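Local coordinates for DUF3218 domain-containing protein (PDB 2IGS) that is of unknown function but has a mainly helical fold and probably belongs to the wider lysozyme-like group of proteins, at residues Thr38-Asp43 with Arg108-Phe113; Leu96-Ser101 with Ala206-Leu211; Val132-Ser135 with Gly141-Gln144. All coordinates share one frame; numbering follows the deposited sequence.

Contact 1 of 3, residues Thr38-Asp43 with Arg108-Phe113. With SO4 (sulfate ion), chain U.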
# COMPACT_ATOMS: atom_id res chain seq x y z
N THR F 38 -4.50 43.64 -5.08
CA THR F 38 -5.66 44.25 -4.40
C THR F 38 -7.00 43.89 -5.08
O THR F 38 -7.95 43.48 -4.39
CB THR F 38 -5.50 45.77 -4.27
OG1 THR F 38 -4.29 46.06 -3.57
CG2 THR F 38 -6.66 46.37 -3.51
N ILE F 39 -7.07 44.02 -6.41
CA ILE F 39 -8.25 43.58 -7.17
C ILE F 39 -8.50 42.07 -6.94
O ILE F 39 -9.63 41.67 -6.61
CB ILE F 39 -8.15 43.87 -8.71
CG1 ILE F 39 -7.95 45.36 -9.00
CG2 ILE F 39 -9.40 43.37 -9.42
CD1 ILE F 39 -7.17 45.66 -10.31
N GLU F 40 -7.45 41.26 -7.10
CA GLU F 40 -7.54 39.82 -6.95
C GLU F 40 -8.00 39.38 -5.56
O GLU F 40 -8.87 38.52 -5.43
CB GLU F 40 -6.22 39.12 -7.34
CG GLU F 40 -6.36 37.61 -7.35
CD GLU F 40 -5.12 36.86 -7.80
OE1 GLU F 40 -4.14 37.51 -8.20
OE2 GLU F 40 -5.12 35.61 -7.72
N ALA F 41 -7.41 39.96 -4.52
CA ALA F 41 -7.81 39.67 -3.12
C ALA F 41 -9.29 39.97 -2.87
O ALA F 41 -10.02 39.17 -2.30
CB ALA F 41 -6.93 40.47 -2.15
N TRP F 42 -9.75 41.14 -3.31
CA TRP F 42 -11.12 41.59 -2.99
C TRP F 42 -12.18 41.02 -3.95
O TRP F 42 -13.37 41.13 -3.70
CB TRP F 42 -11.16 43.13 -2.88
CG TRP F 42 -10.49 43.63 -1.59
CD1 TRP F 42 -10.28 42.91 -0.43
CD2 TRP F 42 -10.03 44.97 -1.32
NE1 TRP F 42 -9.71 43.71 0.54
CE2 TRP F 42 -9.52 44.97 0.02
CE3 TRP F 42 -9.96 46.15 -2.08
CZ2 TRP F 42 -8.96 46.12 0.60
CZ3 TRP F 42 -9.41 47.30 -1.49
CH2 TRP F 42 -8.92 47.27 -0.15
N ASP F 43 -11.74 40.40 -5.05
CA ASP F 43 -12.62 39.52 -5.84
C ASP F 43 -12.86 38.13 -5.23
O ASP F 43 -13.80 37.43 -5.62
CB ASP F 43 -12.10 39.37 -7.29
CG ASP F 43 -12.40 40.59 -8.17
OD1 ASP F 43 -13.23 41.46 -7.80
OD2 ASP F 43 -11.80 40.68 -9.26
N ARG F 108 2.47 34.94 -1.28
CA ARG F 108 2.83 33.74 -0.52
C ARG F 108 1.88 32.59 -0.82
O ARG F 108 2.32 31.49 -1.12
CB ARG F 108 2.86 34.03 0.99
CG ARG F 108 4.25 33.95 1.65
CD ARG F 108 4.19 34.31 3.15
NE ARG F 108 4.72 33.26 4.03
CZ ARG F 108 4.51 33.20 5.35
NH1 ARG F 108 5.02 32.20 6.05
NH2 ARG F 108 3.80 34.12 5.98
N ILE F 109 0.58 32.87 -0.75
CA ILE F 109 -0.45 31.84 -0.99
C ILE F 109 -0.38 31.27 -2.43
O ILE F 109 -0.45 30.06 -2.63
CB ILE F 109 -1.85 32.40 -0.65
CG1 ILE F 109 -2.02 32.48 0.87
CG2 ILE F 109 -2.96 31.57 -1.27
CD1 ILE F 109 -3.22 33.32 1.33
N LYS F 110 -0.18 32.15 -3.40
CA LYS F 110 -0.08 31.77 -4.80
C LYS F 110 1.20 30.99 -5.11
O LYS F 110 1.18 30.08 -5.94
CB LYS F 110 -0.20 32.99 -5.71
CG LYS F 110 -1.59 33.63 -5.70
CD LYS F 110 -1.56 34.99 -6.38
CE LYS F 110 -1.48 34.88 -7.90
NZ LYS F 110 -1.41 36.22 -8.55
N ALA F 111 2.31 31.35 -4.46
CA ALA F 111 3.56 30.58 -4.58
C ALA F 111 3.42 29.18 -4.00
O ALA F 111 4.05 28.24 -4.48
CB ALA F 111 4.72 31.31 -3.93
N ARG F 112 2.60 29.05 -2.96
CA ARG F 112 2.46 27.81 -2.20
C ARG F 112 1.50 26.81 -2.84
O ARG F 112 1.76 25.60 -2.83
CB ARG F 112 1.96 28.12 -0.79
CG ARG F 112 2.89 28.98 0.04
CD ARG F 112 2.44 28.97 1.49
NE ARG F 112 2.39 27.60 1.99
CZ ARG F 112 1.68 27.19 3.04
NH1 ARG F 112 0.92 28.03 3.73
NH2 ARG F 112 1.73 25.91 3.38
N PHE F 113 0.40 27.31 -3.39
CA PHE F 113 -0.69 26.46 -3.89
C PHE F 113 -0.95 26.59 -5.39
O PHE F 113 -1.66 25.76 -5.98
CB PHE F 113 -1.98 26.74 -3.12
CG PHE F 113 -1.85 26.58 -1.62
CD1 PHE F 113 -1.65 25.32 -1.05
CD2 PHE F 113 -1.92 27.69 -0.79
CE1 PHE F 113 -1.54 25.17 0.33
CE2 PHE F 113 -1.81 27.57 0.58
CZ PHE F 113 -1.61 26.31 1.15
S SO4 U . 6.14 30.11 2.90
O1 SO4 U . 7.55 30.23 2.52
O2 SO4 U . 5.34 30.88 1.94
O3 SO4 U . 5.75 28.70 2.87
O4 SO4 U . 5.96 30.65 4.25
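K110 and E40 meet through their charged ends, reaching toward each other from opposite directions across the gap between two helices. From CB, the lysine chain leaves helix 87-113 toward the other helix and bends at the CG-CD bond (chi3 75°), a turn that delivers its outer half to the carboxylate. CD passes 3.9 Å from E40 OE2, and CE lies almost equally close to both oxygens, 3.7 Å from E40 OE2 and 3.8 Å from E40 OE1. NZ favours one of them, donating to E40 OE1 at 3.0 Å and staying 3.9 Å from E40 OE2. This is a one-oxygen salt bridge, taken on the syn lone pair of OE1. The glutamate comes out nearly straight, with CG placed opposite its backbone N (chi1 -173°).

The bridge spans helices 35-48 and 87-113 of a helical bundle at the surface, and neither touching residue is fully buried. Deeper in the same interface the packing is apolar, with A41 against M102 and W42 against L98 and M102. The second carboxylate oxygen, E40 OE2, is hydrogen-bonded to Y117 OH, and Y117 also packs on K110, so one tyrosine borders both partners of the salt bridge.

Beyond this bridge, a sulfate, probably from the crystallisation liquor, lies beside R108 and R112. R108 NE and R108 NH1 both donate to sulfate O4, at 2.9 and 2.6 Å, with the sulfur in the guanidinium plane at its edge. Since both arginines were modelled in two conformers, the details of this anion site are doubtful.

Contact 2 of 3, residues Leu96-Ser101 with Ala206-Leu211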
# COMPACT_ATOMS: atom_id res chain seq x y z
N LEU F 96 -2.04 51.84 4.22
CA LEU F 96 -0.87 51.32 3.49
C LEU F 96 -0.41 49.95 4.04
O LEU F 96 -0.09 49.06 3.25
CB LEU F 96 0.26 52.37 3.41
CG LEU F 96 -0.12 53.73 2.79
CD1 LEU F 96 1.05 54.69 2.72
CD2 LEU F 96 -0.75 53.60 1.41
N PRO F 97 -0.39 49.77 5.38
CA PRO F 97 -0.07 48.44 5.91
C PRO F 97 -1.05 47.35 5.47
O PRO F 97 -0.64 46.22 5.21
CB PRO F 97 -0.13 48.64 7.43
CG PRO F 97 0.16 50.13 7.61
CD PRO F 97 -0.58 50.75 6.47
N LEU F 98 -2.33 47.68 5.37
CA LEU F 98 -3.31 46.75 4.83
C LEU F 98 -2.99 46.39 3.39
O LEU F 98 -3.02 45.22 3.01
CB LEU F 98 -4.73 47.33 4.91
CG LEU F 98 -5.87 46.34 4.56
CD1 LEU F 98 -7.17 46.73 5.28
CD2 LEU F 98 -6.09 46.22 3.03
N LEU F 99 -2.70 47.39 2.57
CA LEU F 99 -2.46 47.15 1.17
C LEU F 99 -1.19 46.33 0.97
O LEU F 99 -1.21 45.35 0.21
CB LEU F 99 -2.37 48.46 0.42
CG LEU F 99 -3.68 49.23 0.28
CD1 LEU F 99 -3.45 50.52 -0.47
CD2 LEU F 99 -4.76 48.37 -0.40
N THR F 100 -0.13 46.73 1.67
CA THR F 100 1.15 46.02 1.68
C THR F 100 0.97 44.57 2.12
O THR F 100 1.46 43.67 1.45
CB THR F 100 2.19 46.73 2.59
OG1 THR F 100 2.43 48.06 2.10
CG2 THR F 100 3.49 46.00 2.59
N SER F 101 0.26 44.35 3.22
CA SER F 101 0.18 43.03 3.85
C SER F 101 -0.62 42.05 3.00
O SER F 101 -0.20 40.91 2.81
CB SER F 101 -0.36 43.12 5.29
OG SER F 101 -1.66 42.54 5.45
N ALA F 206 -11.92 41.41 6.54
CA ALA F 206 -12.09 39.94 6.58
C ALA F 206 -11.20 39.25 5.54
O ALA F 206 -10.63 38.21 5.81
CB ALA F 206 -13.52 39.56 6.36
N VAL F 207 -11.11 39.83 4.33
CA VAL F 207 -10.24 39.24 3.31
C VAL F 207 -8.76 39.41 3.70
O VAL F 207 -7.97 38.51 3.46
CB VAL F 207 -10.52 39.79 1.89
CG1 VAL F 207 -9.42 39.34 0.93
CG2 VAL F 207 -11.92 39.40 1.36
N THR F 208 -8.42 40.55 4.32
CA THR F 208 -7.06 40.79 4.86
C THR F 208 -6.67 39.71 5.89
O THR F 208 -5.56 39.16 5.83
CB THR F 208 -6.93 42.21 5.49
OG1 THR F 208 -7.46 43.18 4.59
CG2 THR F 208 -5.48 42.57 5.79
N LEU F 209 -7.57 39.41 6.82
CA LEU F 209 -7.37 38.40 7.84
C LEU F 209 -7.21 37.04 7.19
O LEU F 209 -6.28 36.28 7.56
CB LEU F 209 -8.56 38.38 8.82
CG LEU F 209 -8.64 37.30 9.92
CD1 LEU F 209 -7.53 37.52 10.96
CD2 LEU F 209 -10.03 37.27 10.63
N LEU F 210 -8.09 36.75 6.21
CA LEU F 210 -8.10 35.47 5.51
C LEU F 210 -6.75 35.14 4.88
O LEU F 210 -6.24 34.03 5.02
CB LEU F 210 -9.20 35.44 4.43
CG LEU F 210 -9.33 34.15 3.61
CD1 LEU F 210 -9.99 33.03 4.44
CD2 LEU F 210 -10.13 34.38 2.33
N LEU F 211 -6.20 36.11 4.17
CA LEU F 211 -4.92 35.95 3.50
C LEU F 211 -3.75 35.89 4.49
O LEU F 211 -2.82 35.14 4.27
CB LEU F 211 -4.71 37.11 2.51
CG LEU F 211 -5.69 37.15 1.33
CD1 LEU F 211 -5.46 38.37 0.45
CD2 LEU F 211 -5.65 35.85 0.53
O HOH W 1 -3.55 40.08 4.32
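Two first torsions bring L98 and T208 together: chi1 of -171° places L98 CG opposite its own backbone N, and chi1 of -48° sets T208 OG1 beside its backbone N with CG2 on the side of the carbonyl carbon. The contact is a buried helix-helix crossing in the core of the bundle, between helices 87-113 and 203-216, with L98 CA and T208 CA 7.0 Å apart, the nearest CA pair of the two segments.

The threonine oxygen faces the fork of the leucine. T208 OG1 lies 3.5 Å from L98 CG, and both methyls are scarcely farther, CD1 at 3.6 Å and CD2 at 3.7 Å from that same oxygen. These are van der Waals contacts; the polar need of OG1 is met by a hydrogen bond to T204 O, one turn back on its own helix. The other branch, T208 CG2, reaches S101 OG at 3.8 Å, so the threonine bridges residues nearly one turn apart on the facing helix. M102 and I173 also pack on T208.

S101 OG makes a weak hydrogen bond to T168 O. A water spans the two helices, donating to T208 O at 2.7 Å and bonding weakly to S101 OG at 3.3 Å.

Contact 3 of 3, residues Val132-Ser135 with Gly141-Gln144. With ACY (acetic acid), chain V.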
# COMPACT_ATOMS: atom_id res chain seq x y z
N VAL F 132 -18.96 34.92 11.17
CA VAL F 132 -18.39 34.42 12.41
C VAL F 132 -19.27 33.29 12.92
O VAL F 132 -20.50 33.44 13.08
CB VAL F 132 -18.19 35.53 13.47
CG1 VAL F 132 -17.47 34.99 14.72
CG2 VAL F 132 -17.39 36.70 12.87
N GLY F 133 -18.65 32.13 13.11
CA GLY F 133 -19.35 30.94 13.50
C GLY F 133 -18.50 30.12 14.45
O GLY F 133 -17.54 30.63 15.03
N PHE F 134 -18.84 28.84 14.57
CA PHE F 134 -18.16 27.94 15.48
C PHE F 134 -17.21 26.95 14.79
O PHE F 134 -17.54 26.35 13.76
CB PHE F 134 -19.18 27.16 16.29
CG PHE F 134 -20.04 28.03 17.19
CD1 PHE F 134 -21.34 28.38 16.82
CD2 PHE F 134 -19.55 28.48 18.41
CE1 PHE F 134 -22.12 29.18 17.65
CE2 PHE F 134 -20.32 29.25 19.24
CZ PHE F 134 -21.62 29.61 18.86
N SER F 135 -16.03 26.77 15.39
CA SER F 135 -15.19 25.67 15.01
C SER F 135 -15.92 24.36 15.38
O SER F 135 -16.88 24.35 16.15
CB SER F 135 -13.81 25.76 15.64
OG SER F 135 -13.82 25.47 17.02
N GLY F 141 -19.55 18.27 14.53
CA GLY F 141 -20.49 18.87 15.48
C GLY F 141 -19.87 20.09 16.14
O GLY F 141 -18.78 20.54 15.76
N ILE F 142 -20.58 20.64 17.11
CA ILE F 142 -20.07 21.70 17.94
C ILE F 142 -20.08 21.12 19.38
O ILE F 142 -21.03 20.46 19.79
CB ILE F 142 -20.92 23.02 17.77
CG1 ILE F 142 -20.84 23.55 16.32
CG2 ILE F 142 -20.48 24.11 18.77
CD1 ILE F 142 -21.89 24.67 15.96
N SER F 143 -18.98 21.29 20.10
CA SER F 143 -18.88 20.85 21.50
C SER F 143 -18.35 22.04 22.29
O SER F 143 -18.03 23.06 21.68
CB SER F 143 -17.91 19.68 21.65
OG SER F 143 -16.57 20.15 21.61
N GLN F 144 -18.24 21.91 23.62
CA GLN F 144 -17.70 23.01 24.41
C GLN F 144 -16.22 23.21 24.22
O GLN F 144 -15.67 24.13 24.78
CB GLN F 144 -18.06 22.94 25.91
CG GLN F 144 -18.79 21.71 26.41
CD GLN F 144 -19.50 21.99 27.74
OE1 GLN F 144 -19.21 22.99 28.42
NE2 GLN F 144 -20.42 21.12 28.11
C ACY V . -12.14 21.86 18.49
O ACY V . -12.51 22.63 17.53
OXT ACY V . -12.75 20.83 18.94
CH3 ACY V . -10.85 22.18 19.19
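The F134 ring receives the end of I142 obliquely: I142 CD1 is 3.8 Å from F134 CD1 and 4.0 Å from F134 CG. The pair lies where strand 132-134 leads into the long connection of a beta hairpin, with I142 in that connection; strand 132-134 pairs antiparallel with strand 148-150. Backbone hydrogen bonds of G133 with L149 and of S135 with G147 are the evidence for that pairing.

The nearest approach comes at the root of the aromatic side chain, where I142 CD1 lies 3.7 Å from F134 CB. Although F134 starts out toward the loop, its ring leads away, and the isoleucine is therefore applied to the base of the phenyl group more than to its far end. The two side chains cross at about a right angle. I142 CG1, set opposite its carbonyl carbon (chi1 -62°), carries CD1 to F134 and itself lies 4.0 Å from S135 O. L185 touches both apolar side chains, and F190 packs on F134. F134 and I142 also touch crystal neighbours, which may influence their conformations.

No hydrogen bond joins 132-135 directly to 141-144. Polar links run instead through S146, whose OG is bonded to both S135 O and S143 N and thus ties the two sides of the connection. Within the connection, G141 N is hydrogen-bonded to D137 OD1. An acetic acid molecule, probably from the crystallisation liquor, lies beside S135, whose OG is hydrogen-bonded to G147 N and donates to the acetic acid O at 3.2 Å.

Overall arrangement
Contacts 1 and 2 share helix 87-113 and belong to one helical core. Their centres are 11 Å apart and their atoms touch, as where A41 CB meets L211 CD1 at 3.7 Å. Along the chain their segments alternate, 38-43, 96-101, 108-113 and 206-211, so helix 87-113 is joined both to an early helix and to the last one. Contact 3 follows contact 1 in sequence and falls between the two segments of contact 2. It lies outward, on the hairpin of the small antiparallel sheet, its centre about 28 Å from that of contact 1 and 26 Å from that of contact 2. It is a local contact within one connection, its segments six residues apart, whereas the other two join distant parts of the sequence.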